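PDB 5MQO: Non-reducing end beta-L-arabinofuranosidase from Bacteroides thetaiotaomicron, which acts as a family GH127 glycoside hydrolase, probably an aceric acidase that removes sugar units from complex plant pectin. Local coordinates for residues Ile386-Phe391 with Glu409-Asn414; Lys403-Val408 with Tyr482-Gly487; Asn380-Asn385 with Pro460-Thr465. All blocks are in the same frame, centred on the assembly; numbering follows the deposited sequence.

Helix 382-399 and helix 402-416, consecutive in the chain, tie the three contacts together. Interaction 1 pairs them and lies near the middle of the molecule. Interaction 3 uses the start of helix 382-399 and adds helix 458-466, its centre about 9 Å from that of interaction 1; Ile386 links the two, with CD1 3.8 Å from Thr462 CA. Interaction 2 takes helix 402-416 outward to the chain just beyond strand 480-483, with about 10 Å between its centre and that of interaction 1, and Leu412 CD2 lies 3.4 Å from Leu485 CD1. Interactions 2 and 3 do not touch: about 7 Å separates their nearest atoms.

Interaction 1 of 3, residues Ile386-Phe391 with Glu409-Asn414; sequences IGNMLF and ETCLYN
Met389 reaches from helix 382-399 toward helix 402-416, and its chain can be followed outward atom by atom. Met389 CB sits against Cys411 CB at 3.8 Å, the level at which the two backbones come nearest, with 5.7 Å between Met389 CA and Cys411 CA. CG is anti to the backbone N (chi1 180°), and from there the chain stays extended, leading away from Cys411 alongside the partner helix toward Leu412. SD is thereby carried to the side of Leu412, and the terminal methyl, Met389 CE, ends 4.2 Å from Leu412 CD1. The flank of this chain also packs on Val408, one turn before Cys411 on helix 402-416.

Beside Met389, Asn388 turns its amide to the sulfur of Cys411. The touching atom is Asn388 ND2, 3.4 Å from Cys411 SG, while CB and CG of the asparagine stand farther back. This is a close polar contact, not a hydrogen bond between the helices. The same ND2 is hydrogen-bonded to the backbone oxygen of Gly339. The sulfur comes forward because Cys411 holds SG anti to its carbonyl carbon (chi1 -72°), on the side facing Asn388.

The two segments run nearly antiparallel, at 151°, and their axes approach to 8.8 Å. Small groups at the crossing, a methylene against a methylene, suit that spacing. The pair is an antiparallel helical hairpin in the catalytic domain, as in the (alpha/alpha)6 barrels of this clan. Chemically, the join is mainly apolar, built from methylenes and methyls in a buried interface, with one close N...S approach at its border, made by an amide whose hydrogen bond goes to Gly339 O.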
loop_
_atom_site.group_PDB
_atom_site.type_symbol
_atom_site.label_atom_id
_atom_site.label_comp_id
_atom_site.label_asym_id
_atom_site.label_seq_id
_atom_site.Cartn_x
_atom_site.Cartn_y
_atom_site.Cartn_z
ATOM N N ILE A 386 3.277 1.914 1.774
ATOM C CA ILE A 386 3.474 0.762 0.885
ATOM C C ILE A 386 3.935 -0.440 1.693
ATOM O O ILE A 386 3.616 -1.572 1.361
ATOM C CB ILE A 386 4.527 1.067 -0.223
ATOM C CG1 ILE A 386 3.990 2.148 -1.169
ATOM C CG2 ILE A 386 4.934 -0.200 -1.000
ATOM C CD1 ILE A 386 4.989 2.672 -2.175
ATOM N N GLY A 387 4.735 -0.184 2.718
ATOM C CA GLY A 387 5.195 -1.236 3.603
ATOM C C GLY A 387 4.047 -1.888 4.343
ATOM O O GLY A 387 3.928 -3.105 4.348
ATOM N N ASN A 388 3.201 -1.071 4.963
ATOM C CA ASN A 388 2.012 -1.568 5.651
ATOM C C ASN A 388 1.114 -2.357 4.668
ATOM O O ASN A 388 0.522 -3.369 5.048
ATOM C CB ASN A 388 1.239 -0.410 6.257
ATOM C CG ASN A 388 0.190 -0.852 7.268
ATOM O OD1 ASN A 388 0.356 -1.829 8.019
ATOM N ND2 ASN A 388 -0.892 -0.091 7.330
ATOM N N MET A 389 1.035 -1.903 3.420
ATOM C CA MET A 389 0.246 -2.576 2.398
ATOM C C MET A 389 0.783 -3.989 2.083
ATOM O O MET A 389 0.034 -4.952 2.082
ATOM C CB MET A 389 0.253 -1.734 1.131
ATOM C CG MET A 389 -0.540 -2.344 -0.005
ATOM S SD MET A 389 -0.382 -1.448 -1.544
ATOM C CE MET A 389 -0.892 -2.728 -2.662
ATOM N N LEU A 390 2.083 -4.072 1.813
ATOM C CA LEU A 390 2.773 -5.319 1.537
ATOM C C LEU A 390 2.843 -6.251 2.771
ATOM O O LEU A 390 2.767 -7.456 2.621
ATOM C CB LEU A 390 4.171 -5.036 1.031
ATOM C CG LEU A 390 4.414 -4.263 -0.266
ATOM C CD1 LEU A 390 5.903 -3.898 -0.368
ATOM C CD2 LEU A 390 4.002 -5.034 -1.499
ATOM N N PHE A 391 2.989 -5.702 3.978
ATOM C CA PHE A 391 2.823 -6.502 5.211
ATOM C C PHE A 391 1.435 -7.154 5.194
ATOM O O PHE A 391 1.307 -8.376 5.313
ATOM C CB PHE A 391 3.040 -5.638 6.471
ATOM C CG PHE A 391 2.810 -6.353 7.804
ATOM C CD1 PHE A 391 3.159 -7.694 8.009
ATOM C CD2 PHE A 391 2.294 -5.648 8.889
ATOM C CE1 PHE A 391 2.961 -8.324 9.243
ATOM C CE2 PHE A 391 2.092 -6.280 10.130
ATOM C CZ PHE A 391 2.416 -7.629 10.298
ATOM N N GLU A 409 -6.414 -2.533 0.835
ATOM C CA GLU A 409 -7.228 -1.570 0.050
ATOM C C GLU A 409 -7.110 -0.144 0.601
ATOM O O GLU A 409 -6.833 0.805 -0.162
ATOM C CB GLU A 409 -8.716 -1.958 -0.011
ATOM C CG GLU A 409 -9.530 -1.255 -1.110
ATOM C CD GLU A 409 -10.984 -1.726 -1.182
ATOM O OE1 GLU A 409 -11.689 -1.580 -0.152
ATOM O OE2 GLU A 409 -11.411 -2.300 -2.224
ATOM N N THR A 410 -7.326 -0.008 1.911
ATOM C CA THR A 410 -7.208 1.286 2.597
ATOM C C THR A 410 -5.890 1.965 2.254
ATOM O O THR A 410 -5.886 3.120 1.822
ATOM C CB THR A 410 -7.285 1.079 4.113
ATOM O OG1 THR A 410 -8.480 0.336 4.389
ATOM C CG2 THR A 410 -7.272 2.415 4.911
ATOM N N CYS A 411 -4.797 1.217 2.372
ATOM C CA CYS A 411 -3.469 1.742 2.065
ATOM C C CYS A 411 -3.340 2.171 0.605
ATOM O O CYS A 411 -2.898 3.301 0.302
ATOM C CB CYS A 411 -2.381 0.732 2.452
ATOM S SG CYS A 411 -2.147 0.562 4.244
ATOM N N LEU A 412 -3.772 1.289 -0.291
ATOM C CA LEU A 412 -3.643 1.545 -1.724
ATOM C C LEU A 412 -4.313 2.836 -2.198
ATOM O O LEU A 412 -3.638 3.619 -2.864
ATOM C CB LEU A 412 -4.132 0.346 -2.563
ATOM C CG LEU A 412 -3.971 0.423 -4.097
ATOM C CD1 LEU A 412 -2.544 0.627 -4.592
ATOM C CD2 LEU A 412 -4.549 -0.839 -4.725
ATOM N N TYR A 413 -5.600 3.061 -1.867
ATOM C CA TYR A 413 -6.297 4.300 -2.292
ATOM C C TYR A 413 -5.839 5.550 -1.491
ATOM O O TYR A 413 -5.731 6.631 -2.041
ATOM C CB TYR A 413 -7.827 4.197 -2.212
ATOM C CG TYR A 413 -8.516 3.220 -3.156
ATOM C CD1 TYR A 413 -8.896 3.584 -4.443
ATOM C CD2 TYR A 413 -8.839 1.943 -2.739
ATOM C CE1 TYR A 413 -9.537 2.672 -5.309
ATOM C CE2 TYR A 413 -9.489 1.045 -3.584
ATOM C CZ TYR A 413 -9.842 1.409 -4.860
ATOM O OH TYR A 413 -10.458 0.446 -5.641
ATOM N N ASN A 414 -5.539 5.414 -0.217
ATOM C CA ASN A 414 -5.480 6.609 0.640
ATOM C C ASN A 414 -4.092 7.061 1.121
ATOM O O ASN A 414 -3.957 8.206 1.542
ATOM C CB ASN A 414 -6.384 6.401 1.860
ATOM C CG ASN A 414 -7.772 6.039 1.460
ATOM O OD1 ASN A 414 -8.446 6.832 0.845
ATOM N ND2 ASN A 414 -8.179 4.822 1.732
#

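Interaction 2 of 3, residues Lys403-Val408 with Tyr482-Gly487; sequences KYAELV and YCNLYG
Asn484 and Ala405 face each other where the chain leaves strand 480-483 and passes helix 402-416, and their CA atoms are 6.4 Å apart. Both CB atoms point toward the opposing segment. The methyl of Ala405 approaches Asn484 OD1 obliquely from one side of the amide plane, beyond the oxygen, with Ala405 CB 3.9 Å from Asn484 OD1, a van der Waals touch of carbon on oxygen. The amide is held by other partners: OD1 is hydrogen-bonded to Tyr560 OH and ND2 to Thr475 OG1, so both ends of the flat group are fixed.

Leu485 starts out along the helix rather than at it, but its end bends back. With CG anti to the carbonyl carbon (chi1 -61°), the isopropyl group swings in, and Leu485 CD2 comes near two atoms three residues apart on the helix, 4.4 Å from Ala405 O and 4.5 Å from Val408 CG1. Both approaches are loose; the one to Val408 is apolar. Leu485 CD2 has a closer neighbour in Glu409 CB, at 3.8 Å.

The contact joins a helix of the catalytic domain to the middle domain. Arg534 of strand 529-535 bonds to Asn484 O through NE and forms a salt bridge with Glu406, while helix 382-399 packs on Tyr404 and Leu407, and helix 317-333 on these two and Lys403.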
loop_
_atom_site.group_PDB
_atom_site.type_symbol
_atom_site.label_atom_id
_atom_site.label_comp_id
_atom_site.label_asym_id
_atom_site.label_seq_id
_atom_site.Cartn_x
_atom_site.Cartn_y
_atom_site.Cartn_z
ATOM N N LYS A 403 -9.697 -9.509 6.824
ATOM C CA LYS A 403 -9.363 -8.277 7.525
ATOM C C LYS A 403 -8.005 -7.713 7.084
ATOM O O LYS A 403 -7.796 -6.508 7.133
ATOM C CB LYS A 403 -9.416 -8.477 9.040
ATOM C CG LYS A 403 -8.202 -9.172 9.633
ATOM C CD LYS A 403 -8.447 -9.578 11.069
ATOM C CE LYS A 403 -7.171 -10.064 11.736
ATOM N NZ LYS A 403 -7.258 -9.849 13.205
ATOM N N TYR A 404 -7.091 -8.579 6.659
ATOM C CA TYR A 404 -5.833 -8.121 6.094
ATOM C C TYR A 404 -6.037 -7.532 4.702
ATOM O O TYR A 404 -5.375 -6.567 4.340
ATOM C CB TYR A 404 -4.800 -9.253 6.066
ATOM C CG TYR A 404 -4.429 -9.772 7.443
ATOM C CD1 TYR A 404 -3.778 -8.940 8.376
ATOM C CD2 TYR A 404 -4.741 -11.073 7.828
ATOM C CE1 TYR A 404 -3.440 -9.407 9.631
ATOM C CE2 TYR A 404 -4.419 -11.533 9.079
ATOM C CZ TYR A 404 -3.765 -10.701 9.970
ATOM O OH TYR A 404 -3.439 -11.165 11.213
ATOM N N ALA A 405 -6.963 -8.094 3.928
ATOM C CA ALA A 405 -7.336 -7.493 2.641
ATOM C C ALA A 405 -7.897 -6.051 2.731
ATOM O O ALA A 405 -7.630 -5.232 1.833
ATOM C CB ALA A 405 -8.302 -8.393 1.879
ATOM N N GLU A 406 -8.654 -5.757 3.786
ATOM C CA GLU A 406 -9.167 -4.405 4.041
ATOM C C GLU A 406 -8.039 -3.370 4.104
ATOM O O GLU A 406 -8.108 -2.302 3.468
ATOM C CB GLU A 406 -9.947 -4.393 5.362
ATOM C CG GLU A 406 -10.725 -3.124 5.683
ATOM C CD GLU A 406 -11.758 -2.748 4.645
ATOM O OE1 GLU A 406 -12.450 -3.641 4.112
ATOM O OE2 GLU A 406 -11.885 -1.543 4.353
ATOM N N LEU A 407 -6.984 -3.716 4.831
ATOM C CA LEU A 407 -5.814 -2.850 4.981
ATOM C C LEU A 407 -5.020 -2.648 3.718
ATOM O O LEU A 407 -4.514 -1.541 3.480
ATOM C CB LEU A 407 -4.928 -3.357 6.128
ATOM C CG LEU A 407 -5.638 -2.829 7.395
ATOM C CD1 LEU A 407 -5.671 -3.834 8.495
ATOM C CD2 LEU A 407 -5.012 -1.527 7.867
ATOM N N VAL A 408 -4.910 -3.702 2.910
ATOM C CA VAL A 408 -4.312 -3.567 1.588
ATOM C C VAL A 408 -5.076 -2.496 0.808
ATOM O O VAL A 408 -4.451 -1.631 0.210
ATOM C CB VAL A 408 -4.280 -4.922 0.820
ATOM C CG1 VAL A 408 -3.903 -4.733 -0.641
ATOM C CG2 VAL A 408 -3.280 -5.872 1.459
ATOM N N TYR A 482 -10.755 -15.697 -5.077
ATOM C CA TYR A 482 -11.144 -14.641 -4.144
ATOM C C TYR A 482 -11.106 -13.269 -4.788
ATOM O O TYR A 482 -10.078 -12.883 -5.352
ATOM C CB TYR A 482 -10.203 -14.659 -2.949
ATOM C CG TYR A 482 -10.266 -15.942 -2.160
ATOM C CD1 TYR A 482 -9.653 -17.109 -2.640
ATOM C CD2 TYR A 482 -10.932 -16.002 -0.936
ATOM C CE1 TYR A 482 -9.695 -18.292 -1.915
ATOM C CE2 TYR A 482 -10.987 -17.190 -0.207
ATOM C CZ TYR A 482 -10.377 -18.332 -0.699
ATOM O OH TYR A 482 -10.426 -19.498 0.011
ATOM N N CYS A 483 -12.215 -12.531 -4.707
ATOM C CA CYS A 483 -12.216 -11.138 -5.158
ATOM C C CYS A 483 -11.833 -10.236 -3.974
ATOM O O CYS A 483 -12.633 -10.028 -3.053
ATOM C CB CYS A 483 -13.567 -10.731 -5.752
ATOM S SG CYS A 483 -14.170 -11.858 -7.036
ATOM N N ASN A 484 -10.617 -9.699 -4.035
ATOM C CA ASN A 484 -10.075 -8.865 -2.996
ATOM C C ASN A 484 -10.164 -7.359 -3.259
ATOM O O ASN A 484 -10.634 -6.626 -2.401
ATOM C CB ASN A 484 -8.638 -9.288 -2.752
ATOM C CG ASN A 484 -8.560 -10.640 -2.091
ATOM O OD1 ASN A 484 -9.146 -10.833 -1.046
ATOM N ND2 ASN A 484 -7.852 -11.577 -2.696
ATOM N N LEU A 485 -9.706 -6.881 -4.410
ATOM C CA LEU A 485 -9.830 -5.450 -4.724
ATOM C C LEU A 485 -10.687 -5.273 -5.933
ATOM O O LEU A 485 -10.242 -5.588 -7.030
ATOM C CB LEU A 485 -8.490 -4.762 -4.993
ATOM C CG LEU A 485 -7.404 -4.719 -3.909
ATOM C CD1 LEU A 485 -6.490 -3.525 -4.163
ATOM C CD2 LEU A 485 -7.955 -4.714 -2.488
ATOM N N TYR A 486 -11.889 -4.721 -5.712
ATOM C CA TYR A 486 -12.860 -4.458 -6.761
ATOM C C TYR A 486 -12.397 -3.346 -7.698
ATOM O O TYR A 486 -11.771 -2.367 -7.282
ATOM C CB TYR A 486 -14.263 -4.155 -6.166
ATOM C CG TYR A 486 -14.781 -5.276 -5.269
ATOM C CD1 TYR A 486 -14.982 -6.561 -5.782
ATOM C CD2 TYR A 486 -15.047 -5.071 -3.919
ATOM C CE1 TYR A 486 -15.410 -7.609 -4.985
ATOM C CE2 TYR A 486 -15.482 -6.127 -3.109
ATOM C CZ TYR A 486 -15.651 -7.396 -3.651
ATOM O OH TYR A 486 -16.071 -8.470 -2.909
ATOM N N GLY A 487 -12.737 -3.508 -8.971
ATOM C CA GLY A 487 -12.341 -2.598 -10.052
ATOM C C GLY A 487 -12.539 -3.319 -11.382
ATOM O O GLY A 487 -12.383 -4.548 -11.467
#

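Interaction 3 of 3, residues Asn380-Asn385 with Pro460-Thr465; sequences NETCAN and PNTLRT
Thr382 lays its methyl against the hydroxyl of Thr462: Thr382 CG2 is 3.3 Å from Thr462 OG1, and the two methyls, Thr382 CG2 and Thr462 CG2, are 4.2 Å apart. The side chains cross at about a right angle. Each hydroxyl is occupied in its own surroundings. Thr462 OG1 donates back to the carbonyl of Cys458, one turn earlier on its helix. Thr382 OG1 turns the other way, donating to Phe428 O and accepting from Asn431 ND2. With chi1 of -52°, Thr382 sends CG2 anti to its backbone N, and it is this carbon branch that meets the oxygen branch of Thr462.

A second touch lies one residue on from Thr382 and one back from Thr462. Cys383 SG comes within 3.5 Å of Asn461 ND2, and Asn461 CB is 4.0 Å from Cys383 SG. The sulfur is half of the disulfide to Cys458, so the covalent link between the two helices passes directly beside this noncovalent meeting. Asn461 ND2 thus has Tyr302 OH as its hydrogen-bond partner and the disulfide sulfur as a close neighbour. Asn461 also serves its own helix: Asn461 O takes bonds from Thr465 N at 3.0 Å and Thr465 OG1 at 3.1 Å, which arrive from opposite faces of the carbonyl plane.

The pairing brings the first turn of helix 382-399 against the short helix 458-466, which the disulfide ties to it. Helix 297-314, carrying Tyr302 and Val298, packs on this junction, and helices 50-69 and 102-117 cover other parts of segment 460-465, through Leu463, Pro460 and Arg464.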
loop_
_atom_site.group_PDB
_atom_site.type_symbol
_atom_site.label_atom_id
_atom_site.label_comp_id
_atom_site.label_asym_id
_atom_site.label_seq_id
_atom_site.Cartn_x
_atom_site.Cartn_y
_atom_site.Cartn_z
ATOM N N ASN A 380 4.295 10.035 7.640
ATOM C CA ASN A 380 3.634 9.180 6.642
ATOM C C ASN A 380 4.319 9.148 5.274
ATOM O O ASN A 380 3.721 9.331 4.210
ATOM C CB ASN A 380 2.203 9.616 6.512
ATOM C CG ASN A 380 1.436 9.427 7.790
ATOM O OD1 ASN A 380 1.809 8.609 8.647
ATOM N ND2 ASN A 380 0.338 10.170 7.925
ATOM N N GLU A 381 5.615 8.923 5.345
ATOM C CA GLU A 381 6.448 8.635 4.200
ATOM C C GLU A 381 5.768 7.579 3.303
ATOM O O GLU A 381 5.351 6.527 3.788
ATOM C CB GLU A 381 7.787 8.152 4.747
ATOM C CG GLU A 381 8.687 7.485 3.759
ATOM C CD GLU A 381 10.113 7.479 4.223
ATOM O OE1 GLU A 381 10.359 7.393 5.474
ATOM O OE2 GLU A 381 10.960 7.557 3.300
ATOM N N THR A 382 5.642 7.865 2.006
ATOM C CA THR A 382 4.835 7.020 1.116
ATOM C C THR A 382 5.225 5.534 1.151
ATOM O O THR A 382 4.360 4.666 1.075
ATOM C CB THR A 382 4.852 7.537 -0.335
ATOM O OG1 THR A 382 4.509 8.932 -0.346
ATOM C CG2 THR A 382 3.872 6.759 -1.210
ATOM N N CYS A 383 6.521 5.272 1.299
ATOM C CA CYS A 383 7.061 3.923 1.299
ATOM C C CYS A 383 6.691 3.168 2.563
ATOM O O CYS A 383 6.629 1.949 2.543
ATOM C CB CYS A 383 8.592 3.941 1.135
ATOM S SG CYS A 383 9.190 4.457 -0.506
ATOM N N ALA A 384 6.477 3.878 3.663
ATOM C CA ALA A 384 6.048 3.247 4.926
ATOM C C ALA A 384 4.642 2.712 4.745
ATOM O O ALA A 384 4.280 1.661 5.313
ATOM C CB ALA A 384 6.072 4.248 6.092
ATOM N N ASN A 385 3.862 3.452 3.954
ATOM C CA ASN A 385 2.461 3.141 3.732
ATOM C C ASN A 385 2.383 1.937 2.756
ATOM O O ASN A 385 1.594 1.036 2.935
ATOM C CB ASN A 385 1.742 4.374 3.212
ATOM C CG ASN A 385 2.089 5.647 3.998
ATOM O OD1 ASN A 385 2.614 5.585 5.106
ATOM N ND2 ASN A 385 1.813 6.813 3.408
ATOM N N PRO A 460 10.332 6.081 -7.230
ATOM C CA PRO A 460 10.406 4.827 -7.968
ATOM C C PRO A 460 9.617 3.672 -7.339
ATOM O O PRO A 460 8.923 2.944 -8.043
ATOM C CB PRO A 460 11.900 4.530 -7.980
ATOM C CG PRO A 460 12.530 5.879 -7.959
ATOM C CD PRO A 460 11.669 6.666 -7.028
ATOM N N ASN A 461 9.705 3.533 -6.025
ATOM C CA ASN A 461 8.936 2.515 -5.335
ATOM C C ASN A 461 7.443 2.850 -5.449
ATOM O O ASN A 461 6.605 1.950 -5.676
ATOM C CB ASN A 461 9.416 2.363 -3.867
ATOM C CG ASN A 461 8.710 1.232 -3.118
ATOM O OD1 ASN A 461 8.066 0.383 -3.719
ATOM N ND2 ASN A 461 8.810 1.235 -1.798
ATOM N N THR A 462 7.091 4.128 -5.327
ATOM C CA THR A 462 5.684 4.505 -5.454
ATOM C C THR A 462 5.133 4.095 -6.820
ATOM O O THR A 462 4.109 3.425 -6.886
ATOM C CB THR A 462 5.488 5.997 -5.181
ATOM O OG1 THR A 462 5.882 6.241 -3.833
ATOM C CG2 THR A 462 4.062 6.417 -5.347
ATOM N N LEU A 463 5.837 4.470 -7.889
ATOM C CA LEU A 463 5.392 4.218 -9.259
ATOM C C LEU A 463 5.345 2.717 -9.602
ATOM O O LEU A 463 4.358 2.232 -10.136
ATOM C CB LEU A 463 6.268 4.982 -10.270
ATOM C CG LEU A 463 5.899 4.837 -11.767
ATOM C CD1 LEU A 463 4.436 5.144 -12.049
ATOM C CD2 LEU A 463 6.788 5.700 -12.662
ATOM N N ARG A 464 6.379 1.972 -9.282
ATOM C CA ARG A 464 6.314 0.542 -9.539
ATOM C C ARG A 464 5.198 -0.137 -8.746
ATOM O O ARG A 464 4.595 -1.090 -9.227
ATOM C CB ARG A 464 7.662 -0.139 -9.292
ATOM C CG ARG A 464 8.017 -0.366 -7.845
ATOM C CD ARG A 464 7.563 -1.724 -7.302
ATOM N NE ARG A 464 8.718 -2.537 -6.956
ATOM C CZ ARG A 464 9.541 -2.303 -5.928
ATOM N NH1 ARG A 464 9.346 -1.292 -5.095
ATOM N NH2 ARG A 464 10.586 -3.101 -5.730
ATOM N N THR A 465 4.914 0.354 -7.545
ATOM C CA THR A 465 3.858 -0.256 -6.747
ATOM C C THR A 465 2.526 0.019 -7.429
ATOM O O THR A 465 1.769 -0.917 -7.728
ATOM C CB THR A 465 3.866 0.233 -5.295
ATOM O OG1 THR A 465 4.944 -0.395 -4.593
ATOM C CG2 THR A 465 2.584 -0.141 -4.598
#